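Long-range contacts in molybdopterin molybdotransferase (Pyrococcus horikoshii, PDB 1UZ5), which probably catalyses the magnesium-dependent transfer of molybdate onto adenylyl-molybdopterin, yielding Mo-molybdopterin and AMP in molybdenum cofactor biosynthesis: residues E10-V15 with V274-I279; V75-I80 with G96-I101; E40-P45 with L151-G156. All coordinates share one frame; numbering follows the deposited sequence.

Contact 1: E10-V15 with V274-I279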
ATOM      1  N   GLU A  10      -5.204  23.893  -9.950  1.00 49.87           N
ATOM      2  CA  GLU A  10      -6.332  23.581  -9.084  1.00 49.16           C
ATOM      3  C   GLU A  10      -7.558  23.159  -9.881  1.00 52.15           C
ATOM      4  O   GLU A  10      -8.274  22.237  -9.487  1.00 49.04           O
ATOM      5  CB  GLU A  10      -6.675  24.786  -8.208  1.00 57.00           C
ATOM      6  CG  GLU A  10      -7.863  24.555  -7.291  1.00 66.48           C
ATOM      7  CD  GLU A  10      -7.713  23.298  -6.455  1.00 74.35           C
ATOM      8  OE1 GLU A  10      -6.687  23.172  -5.753  1.00 73.90           O
ATOM      9  OE2 GLU A  10      -8.621  22.440  -6.499  1.00 76.02           O
ATOM     10  N   LYS A  11      -7.802  23.828 -11.004  1.00 47.18           N
ATOM     11  CA  LYS A  11      -8.952  23.480 -11.826  1.00 51.69           C
ATOM     12  C   LYS A  11      -8.748  22.103 -12.431  1.00 47.46           C
ATOM     13  O   LYS A  11      -9.652  21.266 -12.411  1.00 44.54           O
ATOM     14  CB  LYS A  11      -9.158  24.504 -12.943  1.00 57.12           C
ATOM     15  CG  LYS A  11     -10.298  24.144 -13.890  1.00 63.66           C
ATOM     16  CD  LYS A  11     -11.625  24.029 -13.148  1.00 77.20           C
ATOM     17  CE  LYS A  11     -12.735  23.533 -14.062  1.00 73.01           C
ATOM     18  NZ  LYS A  11     -12.951  24.441 -15.220  1.00 85.00           N
ATOM     19  N   ALA A  12      -7.557  21.874 -12.976  1.00 48.85           N
ATOM     20  CA  ALA A  12      -7.235  20.586 -13.583  1.00 46.80           C
ATOM     21  C   ALA A  12      -7.369  19.486 -12.532  1.00 41.93           C
ATOM     22  O   ALA A  12      -7.802  18.375 -12.838  1.00 38.61           O
ATOM     23  CB  ALA A  12      -5.823  20.609 -14.145  1.00 41.52           C
ATOM     24  N   LEU A  13      -7.002  19.805 -11.292  1.00 38.60           N
ATOM     25  CA  LEU A  13      -7.100  18.837 -10.204  1.00 40.72           C
ATOM     26  C   LEU A  13      -8.563  18.552  -9.886  1.00 48.14           C
ATOM     27  O   LEU A  13      -8.947  17.402  -9.669  1.00 44.24           O
ATOM     28  CB  LEU A  13      -6.386  19.356  -8.955  1.00 39.26           C
ATOM     29  CG  LEU A  13      -4.862  19.440  -9.044  1.00 39.14           C
ATOM     30  CD1 LEU A  13      -4.292  20.034  -7.767  1.00 39.05           C
ATOM     31  CD2 LEU A  13      -4.298  18.046  -9.281  1.00 45.73           C
ATOM     32  N   GLU A  14      -9.378  19.604  -9.865  1.00 46.69           N
ATOM     33  CA  GLU A  14     -10.801  19.451  -9.587  1.00 40.85           C
ATOM     34  C   GLU A  14     -11.444  18.581 -10.658  1.00 39.03           C
ATOM     35  O   GLU A  14     -12.319  17.770 -10.366  1.00 41.13           O
ATOM     36  CB  GLU A  14     -11.485  20.818  -9.544  1.00 41.03           C
ATOM     37  CG  GLU A  14     -11.100  21.656  -8.337  1.00 60.90           C
ATOM     38  CD  GLU A  14     -11.653  23.070  -8.404  1.00 73.63           C
ATOM     39  OE1 GLU A  14     -12.864  23.223  -8.672  1.00 82.08           O
ATOM     40  OE2 GLU A  14     -10.877  24.025  -8.184  1.00 77.63           O
ATOM     41  N   VAL A  15     -10.997  18.750 -11.899  1.00 35.35           N
ATOM     42  CA  VAL A  15     -11.528  17.972 -13.011  1.00 35.33           C
ATOM     43  C   VAL A  15     -11.242  16.483 -12.832  1.00 38.01           C
ATOM     44  O   VAL A  15     -12.126  15.647 -13.017  1.00 47.47           O
ATOM     45  CB  VAL A  15     -10.923  18.434 -14.354  1.00 39.11           C
ATOM     46  CG1 VAL A  15     -11.405  17.534 -15.484  1.00 38.47           C
ATOM     47  CG2 VAL A  15     -11.315  19.879 -14.623  1.00 45.39           C
ATOM     48  N   VAL A 274     -12.598  17.259 -24.502  1.00 47.27           N
ATOM     49  CA  VAL A 274     -11.376  17.723 -23.868  1.00 41.32           C
ATOM     50  C   VAL A 274     -11.755  18.660 -22.734  1.00 50.76           C
ATOM     51  O   VAL A 274     -12.193  19.785 -22.971  1.00 54.41           O
ATOM     52  CB  VAL A 274     -10.468  18.487 -24.862  1.00 45.78           C
ATOM     53  CG1 VAL A 274      -9.303  19.121 -24.122  1.00 35.58           C
ATOM     54  CG2 VAL A 274      -9.946  17.539 -25.930  1.00 40.45           C
ATOM     55  N   LYS A 275     -11.603  18.188 -21.502  1.00 45.14           N
ATOM     56  CA  LYS A 275     -11.923  18.993 -20.329  1.00 46.12           C
ATOM     57  C   LYS A 275     -10.843  20.050 -20.122  1.00 47.65           C
ATOM     58  O   LYS A 275     -11.138  21.224 -19.903  1.00 49.36           O
ATOM     59  CB  LYS A 275     -12.002  18.106 -19.085  1.00 51.52           C
ATOM     60  CG  LYS A 275     -13.093  17.046 -19.121  1.00 61.66           C
ATOM     61  CD  LYS A 275     -14.452  17.627 -18.773  1.00 69.00           C
ATOM     62  CE  LYS A 275     -15.500  16.531 -18.639  1.00 66.13           C
ATOM     63  NZ  LYS A 275     -16.803  17.067 -18.155  1.00 68.16           N
ATOM     64  N   VAL A 276      -9.589  19.623 -20.197  1.00 47.45           N
ATOM     65  CA  VAL A 276      -8.458  20.520 -20.003  1.00 40.11           C
ATOM     66  C   VAL A 276      -7.526  20.477 -21.206  1.00 50.02           C
ATOM     67  O   VAL A 276      -7.250  19.408 -21.749  1.00 43.77           O
ATOM     68  CB  VAL A 276      -7.644  20.123 -18.749  1.00 41.74           C
ATOM     69  CG1 VAL A 276      -6.470  21.075 -18.556  1.00 36.39           C
ATOM     70  CG2 VAL A 276      -8.544  20.122 -17.523  1.00 42.31           C
ATOM     71  N   HIS A 277      -7.061  21.646 -21.629  1.00 52.39           N
ATOM     72  CA  HIS A 277      -6.130  21.741 -22.746  1.00 51.53           C
ATOM     73  C   HIS A 277      -5.151  22.843 -22.405  1.00 53.64           C
ATOM     74  O   HIS A 277      -5.340  23.999 -22.782  1.00 57.31           O
ATOM     75  CB  HIS A 277      -6.842  22.085 -24.051  1.00 63.11           C
ATOM     76  CG  HIS A 277      -5.956  21.987 -25.256  1.00 74.77           C
ATOM     77  ND1 HIS A 277      -6.374  22.340 -26.521  1.00 78.86           N
ATOM     78  CD2 HIS A 277      -4.679  21.555 -25.388  1.00 74.59           C
ATOM     79  CE1 HIS A 277      -5.392  22.129 -27.380  1.00 83.58           C
ATOM     80  NE2 HIS A 277      -4.353  21.653 -26.718  1.00 77.49           N
ATOM     81  N   GLY A 278      -4.103  22.476 -21.681  1.00 46.39           N
ATOM     82  CA  GLY A 278      -3.114  23.448 -21.278  1.00 43.75           C
ATOM     83  C   GLY A 278      -3.308  23.747 -19.809  1.00 43.21           C
ATOM     84  O   GLY A 278      -4.433  23.952 -19.353  1.00 42.47           O
ATOM     85  N   ILE A 279      -2.212  23.768 -19.063  1.00 46.75           N
ATOM     86  CA  ILE A 279      -2.280  24.035 -17.635  1.00 49.89           C
ATOM     87  C   ILE A 279      -1.263  25.111 -17.281  1.00 49.11           C
ATOM     88  O   ILE A 279      -0.142  25.103 -17.786  1.00 49.10           O
ATOM     89  CB  ILE A 279      -1.983  22.753 -16.820  1.00 54.56           C
ATOM     90  CG1 ILE A 279      -2.955  21.643 -17.230  1.00 50.85           C
ATOM     91  CG2 ILE A 279      -2.097  23.041 -15.326  1.00 55.74           C
ATOM     92  CD1 ILE A 279      -2.701  20.310 -16.541  1.00 45.02           C
TER

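Contact 2: V75-I80 with G96-I101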
ATOM      1  N   VAL A  75      -1.251 -26.495  50.566  1.00 36.43           N
ATOM      2  CA  VAL A  75      -2.481 -27.141  50.124  1.00 27.90           C
ATOM      3  C   VAL A  75      -2.091 -28.330  49.261  1.00 27.95           C
ATOM      4  O   VAL A  75      -1.146 -28.255  48.474  1.00 35.71           O
ATOM      5  CB  VAL A  75      -3.358 -26.186  49.277  1.00 34.34           C
ATOM      6  CG1 VAL A  75      -4.498 -26.966  48.624  1.00 29.92           C
ATOM      7  CG2 VAL A  75      -3.915 -25.081  50.152  1.00 40.61           C
ATOM      8  N   ARG A  76      -2.821 -29.427  49.403  1.00 28.77           N
ATOM      9  CA  ARG A  76      -2.530 -30.618  48.628  1.00 35.34           C
ATOM     10  C   ARG A  76      -3.635 -30.831  47.595  1.00 35.55           C
ATOM     11  O   ARG A  76      -4.813 -30.908  47.945  1.00 35.44           O
ATOM     12  CB  ARG A  76      -2.443 -31.839  49.545  1.00 37.38           C
ATOM     13  CG  ARG A  76      -1.833 -33.057  48.883  1.00 54.44           C
ATOM     14  CD  ARG A  76      -2.487 -34.343  49.355  1.00 64.57           C
ATOM     15  NE  ARG A  76      -2.304 -34.594  50.778  1.00 75.66           N
ATOM     16  CZ  ARG A  76      -2.853 -35.618  51.424  1.00 88.05           C
ATOM     17  NH1 ARG A  76      -3.621 -36.479  50.769  1.00 90.08           N
ATOM     18  NH2 ARG A  76      -2.637 -35.783  52.722  1.00 96.44           N
ATOM     19  N   LEU A  77      -3.250 -30.917  46.325  1.00 32.67           N
ATOM     20  CA  LEU A  77      -4.210 -31.139  45.250  1.00 31.42           C
ATOM     21  C   LEU A  77      -3.884 -32.444  44.529  1.00 24.41           C
ATOM     22  O   LEU A  77      -2.720 -32.798  44.369  1.00 30.57           O
ATOM     23  CB  LEU A  77      -4.177 -29.975  44.254  1.00 27.05           C
ATOM     24  CG  LEU A  77      -4.447 -28.564  44.789  1.00 31.35           C
ATOM     25  CD1 LEU A  77      -4.403 -27.574  43.640  1.00 28.52           C
ATOM     26  CD2 LEU A  77      -5.803 -28.510  45.480  1.00 22.07           C
ATOM     27  N   LYS A  78      -4.919 -33.156  44.101  1.00 28.04           N
ATOM     28  CA  LYS A  78      -4.737 -34.413  43.393  1.00 30.95           C
ATOM     29  C   LYS A  78      -4.681 -34.155  41.882  1.00 26.26           C
ATOM     30  O   LYS A  78      -5.562 -33.493  41.331  1.00 25.01           O
ATOM     31  CB  LYS A  78      -5.899 -35.355  43.723  1.00 36.20           C
ATOM     32  CG  LYS A  78      -5.722 -36.779  43.221  1.00 49.40           C
ATOM     33  CD  LYS A  78      -6.909 -37.641  43.628  1.00 61.31           C
ATOM     34  CE  LYS A  78      -6.774 -39.063  43.104  1.00 74.10           C
ATOM     35  NZ  LYS A  78      -7.957 -39.906  43.446  1.00 74.96           N
ATOM     36  N   VAL A  79      -3.640 -34.663  41.224  1.00 29.44           N
ATOM     37  CA  VAL A  79      -3.480 -34.490  39.775  1.00 22.33           C
ATOM     38  C   VAL A  79      -4.304 -35.567  39.090  1.00 23.60           C
ATOM     39  O   VAL A  79      -3.950 -36.741  39.118  1.00 25.68           O
ATOM     40  CB  VAL A  79      -2.003 -34.614  39.370  1.00 24.16           C
ATOM     41  CG1 VAL A  79      -1.836 -34.392  37.859  1.00 24.54           C
ATOM     42  CG2 VAL A  79      -1.192 -33.592  40.138  1.00 22.10           C
ATOM     43  N   ILE A  80      -5.409 -35.167  38.472  1.00 21.67           N
ATOM     44  CA  ILE A  80      -6.301 -36.136  37.845  1.00 19.00           C
ATOM     45  C   ILE A  80      -6.186 -36.297  36.328  1.00 22.78           C
ATOM     46  O   ILE A  80      -6.865 -37.140  35.736  1.00 22.25           O
ATOM     47  CB  ILE A  80      -7.758 -35.796  38.157  1.00 19.78           C
ATOM     48  CG1 ILE A  80      -8.158 -34.523  37.411  1.00 21.40           C
ATOM     49  CG2 ILE A  80      -7.933 -35.581  39.666  1.00 27.04           C
ATOM     50  CD1 ILE A  80      -9.644 -34.320  37.341  1.00 24.41           C
ATOM     51  N   GLY A  96     -10.155 -29.388  44.906  1.00 23.87           N
ATOM     52  CA  GLY A  96      -9.034 -30.202  45.339  1.00 27.83           C
ATOM     53  C   GLY A  96      -8.399 -31.005  44.216  1.00 32.34           C
ATOM     54  O   GLY A  96      -7.670 -31.961  44.475  1.00 29.74           O
ATOM     55  N   GLU A  97      -8.662 -30.619  42.969  1.00 29.48           N
ATOM     56  CA  GLU A  97      -8.109 -31.341  41.822  1.00 26.88           C
ATOM     57  C   GLU A  97      -7.316 -30.439  40.888  1.00 23.65           C
ATOM     58  O   GLU A  97      -7.643 -29.268  40.724  1.00 20.54           O
ATOM     59  CB  GLU A  97      -9.238 -32.039  41.054  1.00 26.68           C
ATOM     60  CG  GLU A  97      -9.820 -33.234  41.802  1.00 28.72           C
ATOM     61  CD  GLU A  97     -11.038 -33.822  41.120  1.00 36.11           C
ATOM     62  OE1 GLU A  97     -11.447 -34.945  41.489  1.00 36.86           O
ATOM     63  OE2 GLU A  97     -11.594 -33.162  40.220  1.00 36.00           O
ATOM     64  N   ALA A  98      -6.271 -31.000  40.282  1.00 17.60           N
ATOM     65  CA  ALA A  98      -5.406 -30.261  39.371  1.00 21.69           C
ATOM     66  C   ALA A  98      -5.057 -31.106  38.138  1.00 22.99           C
ATOM     67  O   ALA A  98      -5.333 -32.302  38.091  1.00 21.75           O
ATOM     68  CB  ALA A  98      -4.128 -29.859  40.090  1.00 18.80           C
ATOM     69  N   ALA A  99      -4.443 -30.471  37.146  1.00 20.12           N
ATOM     70  CA  ALA A  99      -4.042 -31.174  35.936  1.00 19.78           C
ATOM     71  C   ALA A  99      -2.711 -30.647  35.449  1.00 15.95           C
ATOM     72  O   ALA A  99      -2.455 -29.438  35.493  1.00 20.86           O
ATOM     73  CB  ALA A  99      -5.087 -30.989  34.847  1.00 19.54           C
ATOM     74  N   TYR A 100      -1.841 -31.547  35.014  1.00 15.51           N
ATOM     75  CA  TYR A 100      -0.580 -31.092  34.466  1.00 19.96           C
ATOM     76  C   TYR A 100      -0.957 -30.436  33.136  1.00 17.03           C
ATOM     77  O   TYR A 100      -1.873 -30.892  32.448  1.00 20.57           O
ATOM     78  CB  TYR A 100       0.374 -32.250  34.181  1.00 23.13           C
ATOM     79  CG  TYR A 100       1.618 -31.755  33.488  1.00 31.38           C
ATOM     80  CD1 TYR A 100       2.569 -31.013  34.182  1.00 29.44           C
ATOM     81  CD2 TYR A 100       1.786 -31.922  32.113  1.00 25.67           C
ATOM     82  CE1 TYR A 100       3.651 -30.438  33.530  1.00 27.65           C
ATOM     83  CE2 TYR A 100       2.871 -31.349  31.447  1.00 30.06           C
ATOM     84  CZ  TYR A 100       3.795 -30.607  32.162  1.00 37.38           C
ATOM     85  OH  TYR A 100       4.852 -30.011  31.512  1.00 37.12           O
ATOM     86  N   ILE A 101      -0.266 -29.367  32.775  1.00 20.14           N
ATOM     87  CA  ILE A 101      -0.563 -28.696  31.518  1.00 20.05           C
ATOM     88  C   ILE A 101       0.721 -28.093  30.971  1.00 24.58           C
ATOM     89  O   ILE A 101       1.545 -27.593  31.730  1.00 24.68           O
ATOM     90  CB  ILE A 101      -1.627 -27.585  31.717  1.00 20.83           C
ATOM     91  CG1 ILE A 101      -2.039 -27.000  30.366  1.00 22.28           C
ATOM     92  CG2 ILE A 101      -1.079 -26.478  32.623  1.00 23.84           C
ATOM     93  CD1 ILE A 101      -3.294 -26.149  30.441  1.00 17.36           C
TER

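Contact 3: E40-P45 with L151-G156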
ATOM      1  N   GLU A  40     -11.790  -3.522   1.408  1.00 30.68           N
ATOM      2  CA  GLU A  40     -12.595  -3.086   2.548  1.00 31.69           C
ATOM      3  C   GLU A  40     -11.946  -3.466   3.866  1.00 26.39           C
ATOM      4  O   GLU A  40     -11.053  -4.321   3.910  1.00 24.93           O
ATOM      5  CB  GLU A  40     -14.005  -3.684   2.489  1.00 35.69           C
ATOM      6  CG  GLU A  40     -14.053  -5.193   2.437  1.00 44.55           C
ATOM      7  CD  GLU A  40     -15.477  -5.730   2.453  1.00 53.59           C
ATOM      8  OE1 GLU A  40     -16.335  -5.187   1.724  1.00 55.75           O
ATOM      9  OE2 GLU A  40     -15.736  -6.705   3.189  1.00 65.68           O
ATOM     10  N   ASP A  41     -12.386  -2.817   4.938  1.00 25.33           N
ATOM     11  CA  ASP A  41     -11.847  -3.102   6.259  1.00 28.02           C
ATOM     12  C   ASP A  41     -12.076  -4.578   6.555  1.00 27.36           C
ATOM     13  O   ASP A  41     -13.029  -5.179   6.048  1.00 24.55           O
ATOM     14  CB  ASP A  41     -12.553  -2.265   7.334  1.00 29.71           C
ATOM     15  CG  ASP A  41     -12.427  -0.769   7.099  1.00 40.95           C
ATOM     16  OD1 ASP A  41     -11.309  -0.288   6.811  1.00 33.02           O
ATOM     17  OD2 ASP A  41     -13.454  -0.068   7.218  1.00 51.95           O
ATOM     18  N   ILE A  42     -11.185  -5.161   7.350  1.00 22.82           N
ATOM     19  CA  ILE A  42     -11.307  -6.560   7.748  1.00 22.33           C
ATOM     20  C   ILE A  42     -11.159  -6.594   9.265  1.00 26.82           C
ATOM     21  O   ILE A  42     -10.175  -6.093   9.811  1.00 24.77           O
ATOM     22  CB  ILE A  42     -10.206  -7.438   7.133  1.00 26.32           C
ATOM     23  CG1 ILE A  42     -10.238  -7.318   5.609  1.00 29.03           C
ATOM     24  CG2 ILE A  42     -10.411  -8.891   7.553  1.00 23.99           C
ATOM     25  CD1 ILE A  42      -9.126  -8.070   4.913  1.00 23.83           C
ATOM     26  N   TYR A  43     -12.140  -7.186   9.936  1.00 23.57           N
ATOM     27  CA  TYR A  43     -12.134  -7.271  11.393  1.00 23.58           C
ATOM     28  C   TYR A  43     -11.904  -8.722  11.815  1.00 19.54           C
ATOM     29  O   TYR A  43     -12.348  -9.648  11.139  1.00 22.28           O
ATOM     30  CB  TYR A  43     -13.470  -6.751  11.924  1.00 23.00           C
ATOM     31  CG  TYR A  43     -13.739  -5.302  11.561  1.00 19.26           C
ATOM     32  CD1 TYR A  43     -13.279  -4.262  12.372  1.00 16.12           C
ATOM     33  CD2 TYR A  43     -14.438  -4.972  10.400  1.00 20.68           C
ATOM     34  CE1 TYR A  43     -13.509  -2.928  12.036  1.00 29.76           C
ATOM     35  CE2 TYR A  43     -14.670  -3.636  10.052  1.00 27.05           C
ATOM     36  CZ  TYR A  43     -14.203  -2.625  10.873  1.00 29.35           C
ATOM     37  OH  TYR A  43     -14.423  -1.310  10.535  1.00 29.99           O
ATOM     38  N   SER A  44     -11.210  -8.930  12.926  1.00 24.35           N
ATOM     39  CA  SER A  44     -10.941 -10.299  13.356  1.00 25.49           C
ATOM     40  C   SER A  44     -12.223 -11.082  13.573  1.00 24.46           C
ATOM     41  O   SER A  44     -13.109 -10.639  14.300  1.00 28.07           O
ATOM     42  CB  SER A  44     -10.127 -10.324  14.645  1.00 23.73           C
ATOM     43  OG  SER A  44      -9.792 -11.666  14.966  1.00 22.24           O
ATOM     44  N   PRO A  45     -12.337 -12.258  12.937  1.00 23.16           N
ATOM     45  CA  PRO A  45     -13.511 -13.121  13.058  1.00 26.72           C
ATOM     46  C   PRO A  45     -13.438 -14.009  14.304  1.00 25.49           C
ATOM     47  O   PRO A  45     -14.392 -14.708  14.626  1.00 24.62           O
ATOM     48  CB  PRO A  45     -13.457 -13.941  11.777  1.00 26.17           C
ATOM     49  CG  PRO A  45     -11.985 -14.152  11.618  1.00 22.78           C
ATOM     50  CD  PRO A  45     -11.410 -12.787  11.919  1.00 20.93           C
ATOM     51  N   LEU A 151     -10.178  -4.303  14.389  1.00 24.54           N
ATOM     52  CA  LEU A 151      -9.791  -3.940  13.029  1.00 24.27           C
ATOM     53  C   LEU A 151      -8.406  -4.522  12.729  1.00 24.27           C
ATOM     54  O   LEU A 151      -7.438  -4.212  13.423  1.00 26.36           O
ATOM     55  CB  LEU A 151      -9.751  -2.415  12.880  1.00 22.67           C
ATOM     56  CG  LEU A 151      -9.250  -1.888  11.527  1.00 28.01           C
ATOM     57  CD1 LEU A 151     -10.173  -2.364  10.406  1.00 25.71           C
ATOM     58  CD2 LEU A 151      -9.201  -0.368  11.557  1.00 31.59           C
ATOM     59  N   LEU A 152      -8.317  -5.369  11.707  1.00 24.48           N
ATOM     60  CA  LEU A 152      -7.040  -5.981  11.330  1.00 26.86           C
ATOM     61  C   LEU A 152      -6.378  -5.325  10.110  1.00 26.66           C
ATOM     62  O   LEU A 152      -5.173  -5.092  10.109  1.00 24.19           O
ATOM     63  CB  LEU A 152      -7.230  -7.470  11.037  1.00 21.74           C
ATOM     64  CG  LEU A 152      -7.812  -8.303  12.182  1.00 27.90           C
ATOM     65  CD1 LEU A 152      -7.891  -9.758  11.761  1.00 23.54           C
ATOM     66  CD2 LEU A 152      -6.946  -8.140  13.419  1.00 21.92           C
ATOM     67  N   VAL A 153      -7.171  -5.052   9.079  1.00 27.48           N
ATOM     68  CA  VAL A 153      -6.675  -4.436   7.844  1.00 28.71           C
ATOM     69  C   VAL A 153      -7.658  -3.364   7.372  1.00 31.11           C
ATOM     70  O   VAL A 153      -8.866  -3.595   7.360  1.00 30.99           O
ATOM     71  CB  VAL A 153      -6.521  -5.494   6.724  1.00 28.77           C
ATOM     72  CG1 VAL A 153      -6.158  -4.818   5.405  1.00 33.04           C
ATOM     73  CG2 VAL A 153      -5.455  -6.515   7.113  1.00 20.59           C
ATOM     74  N   LYS A 154      -7.139  -2.197   6.986  1.00 31.51           N
ATOM     75  CA  LYS A 154      -7.982  -1.091   6.519  1.00 26.98           C
ATOM     76  C   LYS A 154      -8.244  -1.138   5.022  1.00 29.09           C
ATOM     77  O   LYS A 154      -7.459  -1.693   4.258  1.00 27.87           O
ATOM     78  CB  LYS A 154      -7.336   0.266   6.809  1.00 30.33           C
ATOM     79  CG  LYS A 154      -7.252   0.674   8.263  1.00 47.03           C
ATOM     80  CD  LYS A 154      -6.675   2.085   8.373  1.00 46.29           C
ATOM     81  CE  LYS A 154      -6.453   2.497   9.823  1.00 58.77           C
ATOM     82  NZ  LYS A 154      -7.718   2.510  10.608  1.00 65.74           N
ATOM     83  N   LYS A 155      -9.350  -0.535   4.604  1.00 27.94           N
ATOM     84  CA  LYS A 155      -9.666  -0.472   3.187  1.00 26.98           C
ATOM     85  C   LYS A 155      -8.529   0.344   2.574  1.00 24.64           C
ATOM     86  O   LYS A 155      -8.101   1.336   3.159  1.00 27.90           O
ATOM     87  CB  LYS A 155     -10.989   0.260   2.971  1.00 27.00           C
ATOM     88  CG  LYS A 155     -11.344   0.506   1.513  1.00 30.55           C
ATOM     89  CD  LYS A 155     -12.592   1.373   1.406  1.00 36.15           C
ATOM     90  CE  LYS A 155     -12.953   1.660  -0.039  1.00 46.12           C
ATOM     91  NZ  LYS A 155     -14.196   2.474  -0.131  1.00 54.23           N
ATOM     92  N   GLY A 156      -8.030  -0.082   1.420  1.00 32.25           N
ATOM     93  CA  GLY A 156      -6.959   0.657   0.774  1.00 33.27           C
ATOM     94  C   GLY A 156      -5.569   0.301   1.265  1.00 43.37           C
ATOM     95  O   GLY A 156      -4.574   0.849   0.788  1.00 35.60           O
TER

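Contact 1: E10-V15 with V274-I279
Ala12 and Val15, one turn apart on helix 9-18, pack against a classic beta bulge formed by Lys275 and Val276 in strand 273-277, at one edge of the mixed sheet in the probable molybdopterin-binding region. The case illustrates how a bulge can set two neighbouring residues toward one helix: both bulge residues face Ile289 of the adjoining strand, and both send CB toward helix 9-18. Val15 uses its two branches separately. CG1 meets the aliphatic start of Lys275, 3.7 Å from its CB and 4.0 Å from its CG, while CG2 lies 4.0 Å from Val276 CG2. The division follows from the torsion of Val15, which sets CG1 opposite the backbone N (chi1 175°) and CG2 opposite the carbonyl carbon. Lys275 then bends at chi2 (-80°), so beyond CG its chain leads off, and its amino group makes a weak, long ion pair with Glu273. The same CG2 of Val276 also reaches the helix backbone, 4.2 Å from Ala12 CA. With only a methyl on the helix side, Ala12 is consistent with the close backbone approach, Ala12 CA to Val276 CA 6.5 Å. Past Gly278, Ile279 completes the apolar patch with the far end of its side chain: its CD1 touches Ala12 CB at 3.9 Å. Contact is thus purely apolar, made by methyl and methylene groups. Behind it, Val276 is hydrogen-bonded through its backbone to Ile289 of strand 288-292, and its side chain also touches Val7, just ahead of the helix. Helix 263-271 takes the neighbouring side chains Val274 and His277, so strand 273-277 lies between that helix and helix 9-18.

Contact 2: V75-I80 with G96-I101
Lys78 and Ala98 lie at the centre of a parallel strand pairing, bridged as Lys78 with Glu97 and Val79 with Ala98, in which the short segments are strongly twisted, their directions 54° apart. Lys78 uses both its backbone groups on the partner: its N donates to Gly96 O (3.0 Å), almost straight at the hydrogen, and its O accepts from Ala98 N (2.8 Å). Ile80 N then bonds to Ala98 O at 2.9 Å. The two strands are adjacent in the six-stranded mixed sheet of the MoeA N-terminal region, and the link from one to the other contains no helix; strands 126-129 and 58-61 flank the pair. On the face that carries Val79 and Ala98, Leu77 CB lies 4.2 Å from Ala98 CB, and Val61 of strand 58-61 touches both Leu77 and Ala98. Leu77 CD2 also rests on the backbone of Gly96, 3.6 Å from its CA. Near Glu97, the side chain of Ile80 runs roughly perpendicular to it. Ile80 CG2 touches Glu97 CG at 3.7 Å, while its CD1 comes equally near Glu97 OE2 because chi1 (70°) places CG1 between backbone N and carbonyl carbon. That carboxylate oxygen is held by the N of Gly94.

Contact 3: E40-P45 with L151-G156
Asp41 leans across to residues 151-155 and bonds to the backbone there. Its CB starts against a methyl, Leu151 CD1, at 3.9 Å. With chi1 at -59°, CG swings to the side opposite the carbonyl carbon and approaches Lys155 N; at the tip, OD1 accepts a hydrogen bond from that N at 3.0 Å, meeting it from above the carboxylate plane, and lies 3.4 Å from Lys154 CA. This adds a side-chain bond past Ile42 N to Val153 O (2.8 Å), the last backbone bond between these two segments; beyond it Gly156 bonds through its backbone to Ala38.

Next along the strand, the O of Ile42 is gripped twice, by Leu152 N at 2.8 Å and more distantly by Val153 N. Tyr43 turns its ring over Leu151, whose CD1 sits 4.2 Å from the ring centroid, 28° off the normal: a CH-pi contact over the face. Leu152 instead goes to Ser44, its CD1 3.5 Å from Ser44 CA. Ile42 and Val153 run alongside each other on one face of the pairing, Ile42 CD1 against Val153 CB, and Ile42 continues onto Leu167 of helix 161-169 and Val175 of strand 174-178.

The doubled acceptor and the one-residue shift in register mark a classic beta bulge, with Leu152 and Val153 both opposite Ile42, in a two-stranded antiparallel ribbon of the MoeA N-terminal region.

How the contacts relate
From the N terminus, the chain first lays down helix 9-18, whose partner in contact 1 arrives only at 274-279, so this contact closes the longest loop. Within it, 40-45 opens the loop of contact 3, and within that in turn the brief loop of contact 2 opens and closes before 151-156 returns. The three are therefore nested, and none cross. Contact 2 lies inside the remote six-stranded sheet, contact 3 pairs the outgoing and returning strands around that excursion, and contact 1 fastens the N-terminal helix to the probable molybdopterin-binding domain. Centres of contacts 1 and 2 are 78 Å apart, on opposite sides of the chain's centre, in a markedly elongated molecule.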